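Protein YchN (Escherichia coli, PDB 1JX7) is of unknown function but assembles into a homohexamer, a dimer of trimers, and belongs to the DsrE/DsrF-like family. Local coordinates at residues A[65-79]-A[93-107]. Numbering follows the deposited sequence.
Sequences LEILTAQNVPVKLCK and IDGVEIGTLVELAQW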
loop_
_atom_site.group_PDB
_atom_site.type_symbol
_atom_site.label_atom_id
_atom_site.label_comp_id
_atom_site.label_asym_id
_atom_site.label_seq_id
_atom_site.Cartn_x
_atom_site.Cartn_y
_atom_site.Cartn_z
ATOM N N LEU A 65 0.752 -20.874 -10.435
ATOM C CA LEU A 65 1.604 -20.587 -11.580
ATOM C C LEU A 65 1.856 -21.854 -12.391
ATOM O O LEU A 65 2.015 -21.801 -13.603
ATOM C CB LEU A 65 2.939 -19.985 -11.109
ATOM C CG LEU A 65 2.844 -18.478 -10.842
ATOM C CD1 LEU A 65 4.143 -17.979 -10.214
ATOM C CD2 LEU A 65 2.557 -17.742 -12.154
ATOM N N GLU A 66 1.886 -22.995 -11.714
ATOM C CA GLU A 66 2.107 -24.254 -12.394
ATOM C C GLU A 66 0.849 -24.601 -13.182
ATOM O O GLU A 66 0.925 -25.152 -14.292
ATOM C CB GLU A 66 2.457 -25.339 -11.379
ATOM C CG GLU A 66 3.630 -24.916 -10.509
ATOM C CD GLU A 66 4.209 -26.043 -9.685
ATOM O OE1 GLU A 66 3.427 -26.774 -9.028
ATOM O OE2 GLU A 66 5.446 -26.191 -9.683
ATOM N N ILE A 67 -0.306 -24.258 -12.627
ATOM C CA ILE A 67 -1.582 -24.486 -13.295
ATOM C C ILE A 67 -1.587 -23.697 -14.605
ATOM O O ILE A 67 -2.062 -24.177 -15.631
ATOM C CB ILE A 67 -2.773 -24.003 -12.419
ATOM C CG1 ILE A 67 -2.870 -24.835 -11.149
ATOM C CG2 ILE A 67 -4.070 -24.100 -13.203
ATOM C CD1 ILE A 67 -3.952 -24.389 -10.207
ATOM N N LEU A 68 -1.051 -22.474 -14.571
ATOM C CA LEU A 68 -0.993 -21.635 -15.751
ATOM C C LEU A 68 0.126 -22.028 -16.711
ATOM O O LEU A 68 -0.063 -22.001 -17.927
ATOM C CB LEU A 68 -0.834 -20.169 -15.355
ATOM C CG LEU A 68 -2.064 -19.361 -14.918
ATOM C CD1 LEU A 68 -1.621 -18.026 -14.335
ATOM C CD2 LEU A 68 -2.997 -19.143 -16.100
ATOM N N THR A 69 1.296 -22.403 -16.198
ATOM C CA THR A 69 2.372 -22.768 -17.104
ATOM C C THR A 69 2.160 -24.140 -17.739
ATOM O O THR A 69 2.656 -24.395 -18.839
ATOM C CB THR A 69 3.780 -22.720 -16.424
ATOM O OG1 THR A 69 3.924 -23.797 -15.488
ATOM C CG2 THR A 69 3.986 -21.387 -15.721
ATOM N N ALA A 70 1.414 -25.021 -17.075
ATOM C CA ALA A 70 1.164 -26.360 -17.636
ATOM C C ALA A 70 0.349 -26.244 -18.931
ATOM O O ALA A 70 0.435 -27.096 -19.823
ATOM C CB ALA A 70 0.425 -27.222 -16.626
ATOM N N GLN A 71 -0.435 -25.166 -19.009
ATOM C CA GLN A 71 -1.284 -24.836 -20.147
ATOM C C GLN A 71 -0.501 -24.038 -21.185
ATOM O O GLN A 71 -1.063 -23.597 -22.187
ATOM C CB GLN A 71 -2.442 -23.945 -19.696
ATOM C CG GLN A 71 -3.589 -24.607 -19.013
ATOM C CD GLN A 71 -4.625 -23.592 -18.610
ATOM O OE1 GLN A 71 -4.515 -22.947 -17.576
ATOM N NE2 GLN A 71 -5.639 -23.427 -19.448
ATOM N N ASN A 72 0.778 -23.805 -20.929
ATOM C CA ASN A 72 1.613 -23.049 -21.847
ATOM C C ASN A 72 1.298 -21.562 -21.868
ATOM O O ASN A 72 1.557 -20.879 -22.869
ATOM C CB ASN A 72 1.505 -23.618 -23.262
ATOM C CG ASN A 72 1.755 -25.102 -23.302
ATOM O OD1 ASN A 72 2.799 -25.574 -22.838
ATOM N ND2 ASN A 72 0.804 -25.857 -23.841
ATOM N N VAL A 73 0.727 -21.061 -20.778
ATOM C CA VAL A 73 0.437 -19.639 -20.660
ATOM C C VAL A 73 1.795 -19.065 -20.277
ATOM O O VAL A 73 2.350 -19.417 -19.230
ATOM C CB VAL A 73 -0.582 -19.348 -19.547
ATOM C CG1 VAL A 73 -0.670 -17.857 -19.291
ATOM C CG2 VAL A 73 -1.935 -19.883 -19.944
ATOM N N PRO A 74 2.363 -18.187 -21.116
ATOM C CA PRO A 74 3.673 -17.598 -20.818
ATOM C C PRO A 74 3.670 -16.731 -19.559
ATOM O O PRO A 74 2.774 -15.911 -19.352
ATOM C CB PRO A 74 3.997 -16.790 -22.071
ATOM C CG PRO A 74 3.122 -17.400 -23.142
ATOM C CD PRO A 74 1.848 -17.686 -22.405
ATOM N N VAL A 75 4.685 -16.928 -18.731
ATOM C CA VAL A 75 4.836 -16.174 -17.495
ATOM C C VAL A 75 6.238 -15.584 -17.481
ATOM O O VAL A 75 7.222 -16.303 -17.323
ATOM C CB VAL A 75 4.655 -17.111 -16.267
ATOM C CG1 VAL A 75 5.096 -16.409 -14.988
ATOM C CG2 VAL A 75 3.197 -17.552 -16.169
ATOM N N LYS A 76 6.325 -14.269 -17.652
ATOM C CA LYS A 76 7.626 -13.607 -17.673
ATOM C C LYS A 76 7.927 -12.748 -16.452
ATOM O O LYS A 76 7.065 -11.989 -15.979
ATOM C CB LYS A 76 7.741 -12.754 -18.948
ATOM C CG LYS A 76 7.908 -13.562 -20.231
ATOM C CD LYS A 76 9.242 -14.294 -20.222
ATOM C CE LYS A 76 9.526 -14.986 -21.541
ATOM N NZ LYS A 76 10.909 -15.577 -21.573
ATOM N N LEU A 77 9.136 -12.872 -15.937
ATOM C CA LEU A 77 9.577 -12.088 -14.787
ATOM C C LEU A 77 10.503 -10.996 -15.338
ATOM O O LEU A 77 11.391 -11.282 -16.138
ATOM C CB LEU A 77 10.347 -12.954 -13.791
ATOM C CG LEU A 77 9.744 -14.268 -13.300
ATOM C CD1 LEU A 77 10.663 -14.868 -12.254
ATOM C CD2 LEU A 77 8.375 -14.049 -12.707
ATOM N N CYS A 78 10.295 -9.749 -14.907
ATOM C CA CYS A 78 11.107 -8.634 -15.384
ATOM C C CYS A 78 12.570 -8.744 -14.987
ATOM O O CYS A 78 12.908 -8.864 -13.806
ATOM C CB CYS A 78 10.538 -7.312 -14.878
ATOM S SG CYS A 78 11.220 -5.875 -15.727
ATOM N N LYS A 79 13.439 -8.680 -15.995
ATOM C CA LYS A 79 14.885 -8.779 -15.829
ATOM C C LYS A 79 15.482 -7.824 -14.776
ATOM O O LYS A 79 16.149 -8.255 -13.839
ATOM C CB LYS A 79 15.538 -8.532 -17.181
ATOM C CG LYS A 79 17.036 -8.647 -17.190
ATOM C CD LYS A 79 17.472 -10.064 -16.937
ATOM C CE LYS A 79 18.877 -10.246 -17.451
ATOM N NZ LYS A 79 18.916 -9.714 -18.841
ATOM N N ILE A 93 10.146 -21.624 -10.955
ATOM C CA ILE A 93 9.106 -22.627 -11.194
ATOM C C ILE A 93 9.188 -22.880 -12.695
ATOM O O ILE A 93 9.560 -21.988 -13.455
ATOM C CB ILE A 93 7.721 -22.060 -10.827
ATOM C CG1 ILE A 93 7.735 -21.576 -9.372
ATOM C CG2 ILE A 93 6.654 -23.111 -11.038
ATOM C CD1 ILE A 93 6.436 -20.934 -8.917
ATOM N N ASP A 94 8.846 -24.089 -13.115
ATOM C CA ASP A 94 8.923 -24.454 -14.525
ATOM C C ASP A 94 8.733 -23.364 -15.574
ATOM O O ASP A 94 9.643 -22.577 -15.831
ATOM C CB ASP A 94 7.969 -25.612 -14.819
ATOM C CG ASP A 94 8.466 -26.924 -14.242
ATOM O OD1 ASP A 94 9.675 -27.211 -14.380
ATOM O OD2 ASP A 94 7.649 -27.675 -13.660
ATOM N N GLY A 95 7.560 -23.322 -16.193
ATOM C CA GLY A 95 7.316 -22.339 -17.236
ATOM C C GLY A 95 7.705 -20.897 -16.967
ATOM O O GLY A 95 7.765 -20.095 -17.890
ATOM N N VAL A 96 7.962 -20.548 -15.707
ATOM C CA VAL A 96 8.323 -19.188 -15.365
ATOM C C VAL A 96 9.652 -18.785 -15.991
ATOM O O VAL A 96 10.606 -19.553 -15.961
ATOM C CB VAL A 96 8.403 -19.034 -13.835
ATOM C CG1 VAL A 96 9.049 -17.695 -13.466
ATOM C CG2 VAL A 96 7.001 -19.133 -13.249
ATOM N N GLU A 97 9.718 -17.588 -16.567
ATOM C CA GLU A 97 10.950 -17.111 -17.192
ATOM C C GLU A 97 11.233 -15.623 -17.002
ATOM O O GLU A 97 10.360 -14.847 -16.622
ATOM C CB GLU A 97 10.955 -17.450 -18.675
ATOM C CG GLU A 97 11.182 -18.916 -18.932
ATOM C CD GLU A 97 11.062 -19.272 -20.390
ATOM O OE1 GLU A 97 11.763 -18.630 -21.200
ATOM O OE2 GLU A 97 10.271 -20.185 -20.727
ATOM N N ILE A 98 12.477 -15.239 -17.287
ATOM C CA ILE A 98 12.930 -13.864 -17.137
ATOM C C ILE A 98 12.810 -13.057 -18.419
ATOM O O ILE A 98 13.551 -13.285 -19.369
ATOM C CB ILE A 98 14.391 -13.849 -16.654
ATOM C CG1 ILE A 98 14.459 -14.469 -15.254
ATOM C CG2 ILE A 98 14.931 -12.446 -16.653
ATOM C CD1 ILE A 98 15.847 -14.585 -14.688
ATOM N N GLY A 99 11.882 -12.105 -18.445
ATOM C CA GLY A 99 11.691 -11.289 -19.635
ATOM C C GLY A 99 12.179 -9.864 -19.470
ATOM O O GLY A 99 12.821 -9.524 -18.467
ATOM N N THR A 100 11.870 -9.012 -20.435
ATOM C CA THR A 100 12.334 -7.627 -20.360
ATOM C C THR A 100 11.245 -6.593 -20.628
ATOM O O THR A 100 10.269 -6.876 -21.330
ATOM C CB THR A 100 13.468 -7.375 -21.365
ATOM O OG1 THR A 100 12.999 -7.633 -22.697
ATOM C CG2 THR A 100 14.654 -8.274 -21.056
ATOM N N LEU A 101 11.437 -5.401 -20.070
ATOM C CA LEU A 101 10.495 -4.305 -20.240
ATOM C C LEU A 101 10.140 -4.168 -21.711
ATOM O O LEU A 101 8.983 -3.951 -22.063
ATOM C CB LEU A 101 11.099 -2.987 -19.759
ATOM C CG LEU A 101 10.243 -1.756 -20.049
ATOM C CD1 LEU A 101 8.997 -1.771 -19.173
ATOM C CD2 LEU A 101 11.062 -0.504 -19.799
ATOM N N VAL A 102 11.162 -4.290 -22.557
ATOM C CA VAL A 102 11.007 -4.194 -24.004
ATOM C C VAL A 102 9.929 -5.156 -24.466
ATOM O O VAL A 102 9.174 -4.847 -25.373
ATOM C CB VAL A 102 12.346 -4.525 -24.738
ATOM C CG1 VAL A 102 12.094 -4.779 -26.229
ATOM C CG2 VAL A 102 13.323 -3.387 -24.574
ATOM N N GLU A 103 9.871 -6.323 -23.840
ATOM C CA GLU A 103 8.880 -7.335 -24.190
ATOM C C GLU A 103 7.496 -6.909 -23.719
ATOM O O GLU A 103 6.524 -6.984 -24.478
ATOM C CB GLU A 103 9.258 -8.688 -23.584
ATOM C CG GLU A 103 8.295 -9.814 -23.923
ATOM C CD GLU A 103 8.770 -11.166 -23.421
ATOM O OE1 GLU A 103 9.246 -11.243 -22.264
ATOM O OE2 GLU A 103 8.663 -12.159 -24.174
ATOM N N LEU A 104 7.393 -6.456 -22.472
ATOM C CA LEU A 104 6.112 -6.014 -21.938
ATOM C C LEU A 104 5.622 -4.929 -22.880
ATOM O O LEU A 104 4.457 -4.916 -23.285
ATOM C CB LEU A 104 6.269 -5.432 -20.542
ATOM C CG LEU A 104 5.044 -5.495 -19.625
ATOM C CD1 LEU A 104 5.204 -4.414 -18.582
ATOM C CD2 LEU A 104 3.738 -5.286 -20.394
ATOM N N ALA A 105 6.529 -4.017 -23.210
ATOM C CA ALA A 105 6.246 -2.924 -24.129
ATOM C C ALA A 105 6.379 -3.545 -25.500
ATOM O O ALA A 105 7.385 -3.363 -26.178
ATOM C CB ALA A 105 7.266 -1.819 -23.958
ATOM N N GLN A 106 5.357 -4.295 -25.893
ATOM C CA GLN A 106 5.321 -4.995 -27.169
ATOM C C GLN A 106 4.085 -5.870 -27.050
ATOM O O GLN A 106 3.205 -5.848 -27.900
ATOM C CB GLN A 106 6.572 -5.860 -27.330
ATOM C CG GLN A 106 6.635 -6.637 -28.632
ATOM C CD GLN A 106 7.771 -7.647 -28.652
ATOM O OE1 GLN A 106 8.947 -7.283 -28.547
ATOM N NE2 GLN A 106 7.428 -8.931 -28.777
ATOM N N TRP A 107 4.045 -6.645 -25.965
ATOM C CA TRP A 107 2.893 -7.482 -25.671
ATOM C C TRP A 107 1.714 -6.514 -25.552
ATOM O O TRP A 107 0.608 -6.800 -26.012
ATOM C CB TRP A 107 3.078 -8.173 -24.333
ATOM C CG TRP A 107 3.864 -9.436 -24.374
ATOM C CD1 TRP A 107 4.580 -9.931 -25.421
ATOM C CD2 TRP A 107 4.025 -10.364 -23.295
ATOM N NE1 TRP A 107 5.195 -11.102 -25.059
ATOM C CE2 TRP A 107 4.881 -11.386 -23.753
ATOM C CE3 TRP A 107 3.562 -10.413 -21.978
ATOM C CZ2 TRP A 107 5.255 -12.464 -22.951
ATOM C CZ3 TRP A 107 3.940 -11.481 -21.167
ATOM C CH2 TRP A 107 4.785 -12.488 -21.663
#
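Lys79 N donates to Gly99 O at 2.7 Å, continuing the parallel pairing of strands 75-78 and 96-99 just past the end of the first, where helix 79-84 starts. Farther back, Glu97 N reaches Val75 O at 2.9 Å, and between these two Leu77 bonds through its N to Glu97 O and through its O to Gly99 N, both modelled too short for their lengths to be trusted. The strands belong to a beta-alpha-beta unit connected through helix 79-84, and strand 96-99 is outermost in the chain's parallel sheet.

Lys76 carries the face next to helix 101-107. Its chi1 (-72°) sets Lys76 CG beside the backbone N, 3.6 Å from Trp107 CH2, and the bend at chi2 (-66°) turns the chain from CD onward toward Glu97. Lys76 NZ meets Glu97 OE1 at 3.2 Å in a salt bridge, from above the carboxylate plane. Glu103 runs across the same lysine and lays its CG over one face of the Trp107 ring, which also makes a cation-pi contact with Arg38.

On the other face Val96 spans two residues: Val96 CG1 touches Leu77 CD1 at 3.5 Å and Val96 CG2 meets Val75 CG1 at 3.8 Å. Ahead of strand 96-99, Thr69 CB packs on Gly95 CA at 3.6 Å, bringing helix 61-70 against the loop leading into it.

The strand pair thus has a hydrocarbon face and one where a lysine's aliphatic chain packs on tryptophan while its charge pairs with Glu97, perhaps helped by the nearby, non-contacting Glu103 carboxylate.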